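Local coordinates for 2-hydroxyisobutanoyl-CoA mutase large subunit (Aquincola tertiaricarbonis, PDB 4R3U), which works with a small cobalamin-binding subunit to interconvert 2-hydroxyisobutyryl-CoA and (S)-3-hydroxybutyryl-CoA, at residues Q522-L525 with D526-V529. Sequence-based numbering, arbitrary orientation.
Sequences QAML and DQLV
Gln-527 lies back along the helix over Ala-523 and Met-524, and its side chain can be followed outward atom by atom. Gln-527 CB sits 3.4 Å from the carbonyl O of Met-524. With CG beside the backbone N and anti to the carbonyl carbon (chi1 -75°), the chain turns back toward the preceding turn, and CG of Gln-527 comes within 3.5 Å of Ala-523 O. From there it runs extended (chi2 161°), bringing CD alongside Met-524 CA. At the tip, OE1 of Gln-527 lies 3.5 Å from Met-524 CA and 3.9 Å from Met-524 CG, the two side chains crossing at a slant. OE1 also comes near Ala-523 O, but both are acceptors and no bond joins them; that carbonyl instead takes the backbone N-H of Gln-527, N to O 3.0 Å. This is regular alpha-helical i to i+4 bonding within helix 518-532, repeated from Asp-526 N to Gln-522 O, from Leu-528 N to Met-524 O at 2.9 Å, and from Val-529 N to Leu-525 O. The helix is amphipathic: Met-524, Leu-525 and Leu-528 are buried, while Ala-523, Asp-526 and Gln-527 are exposed. Met-524 packs on Leu-546 of helix 540-549, Leu-525 on Lys-559 of helix 553-564, and Leu-528 reaches both helices through Thr-543 and Ile-556. Asp-526 folds its carboxylate back beside the preceding turn, CG 3.5 Å from Gln-522 O, while OD1 makes a salt bridge to Lys-559. One turn further on, the CG2 branch of Val-529 rests 3.7 Å from Leu-525 O.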
loop_
_atom_site.group_PDB
_atom_site.type_symbol
_atom_site.label_atom_id
_atom_site.label_comp_id
_atom_site.label_asym_id
_atom_site.label_seq_id
_atom_site.Cartn_x
_atom_site.Cartn_y
_atom_site.Cartn_z
ATOM N N GLN A 522 -39.794 -29.401 -23.256
ATOM C CA GLN A 522 -39.175 -30.312 -24.232
ATOM C C GLN A 522 -39.314 -29.839 -25.666
ATOM O O GLN A 522 -38.347 -29.925 -26.428
ATOM C CB GLN A 522 -39.656 -31.759 -24.059
ATOM C CG GLN A 522 -39.151 -32.422 -22.767
ATOM C CD GLN A 522 -37.664 -32.352 -22.584
ATOM O OE1 GLN A 522 -36.866 -32.616 -23.500
ATOM N NE2 GLN A 522 -37.264 -31.976 -21.391
ATOM N N ALA A 523 -40.498 -29.290 -26.006
ATOM C CA ALA A 523 -40.817 -28.718 -27.322
ATOM C C ALA A 523 -39.946 -27.479 -27.599
ATOM O O ALA A 523 -39.425 -27.325 -28.706
ATOM C CB ALA A 523 -42.286 -28.342 -27.377
ATOM N N MET A 524 -39.760 -26.617 -26.567
ATOM C CA MET A 524 -38.958 -25.407 -26.647
ATOM C C MET A 524 -37.472 -25.759 -26.830
ATOM O O MET A 524 -36.750 -24.989 -27.465
ATOM C CB MET A 524 -39.147 -24.563 -25.387
ATOM C CG MET A 524 -40.350 -23.653 -25.405
ATOM S SD MET A 524 -40.428 -22.654 -23.883
ATOM C CE MET A 524 -41.717 -21.522 -24.322
ATOM N N LEU A 525 -37.016 -26.913 -26.281
ATOM C CA LEU A 525 -35.644 -27.386 -26.453
ATOM C C LEU A 525 -35.433 -27.819 -27.915
ATOM O O LEU A 525 -34.381 -27.550 -28.493
ATOM C CB LEU A 525 -35.318 -28.549 -25.480
ATOM C CG LEU A 525 -35.070 -28.164 -24.012
ATOM C CD1 LEU A 525 -34.962 -29.382 -23.150
ATOM C CD2 LEU A 525 -33.837 -27.259 -23.844
ATOM N N ASP A 526 -36.458 -28.446 -28.520
ATOM C CA ASP A 526 -36.428 -28.865 -29.919
ATOM C C ASP A 526 -36.419 -27.626 -30.821
ATOM O O ASP A 526 -35.824 -27.659 -31.900
ATOM C CB ASP A 526 -37.632 -29.755 -30.262
ATOM C CG ASP A 526 -37.675 -31.142 -29.645
ATOM O OD1 ASP A 526 -36.635 -31.596 -29.120
ATOM O OD2 ASP A 526 -38.741 -31.803 -29.747
ATOM N N GLN A 527 -37.080 -26.534 -30.377
ATOM C CA GLN A 527 -37.087 -25.271 -31.111
ATOM C C GLN A 527 -35.683 -24.659 -31.013
ATOM O O GLN A 527 -35.194 -24.109 -31.992
ATOM C CB GLN A 527 -38.116 -24.292 -30.541
ATOM C CG GLN A 527 -39.567 -24.575 -30.858
ATOM C CD GLN A 527 -40.463 -23.836 -29.892
ATOM O OE1 GLN A 527 -41.234 -24.441 -29.142
ATOM N NE2 GLN A 527 -40.356 -22.510 -29.850
ATOM N N LEU A 528 -35.033 -24.766 -29.848
ATOM C CA LEU A 528 -33.678 -24.245 -29.639
ATOM C C LEU A 528 -32.625 -24.854 -30.598
ATOM O O LEU A 528 -31.798 -24.116 -31.135
ATOM C CB LEU A 528 -33.251 -24.342 -28.169
ATOM C CG LEU A 528 -32.054 -23.499 -27.776
ATOM C CD1 LEU A 528 -32.437 -22.008 -27.645
ATOM C CD2 LEU A 528 -31.439 -24.038 -26.510
ATOM N N VAL A 529 -32.693 -26.170 -30.832
ATOM C CA VAL A 529 -31.837 -26.893 -31.775
ATOM C C VAL A 529 -32.007 -26.280 -33.201
ATOM O O VAL A 529 -31.013 -26.060 -33.899
ATOM C CB VAL A 529 -32.175 -28.414 -31.750
ATOM C CG1 VAL A 529 -31.676 -29.131 -33.009
ATOM C CG2 VAL A 529 -31.627 -29.072 -30.491
#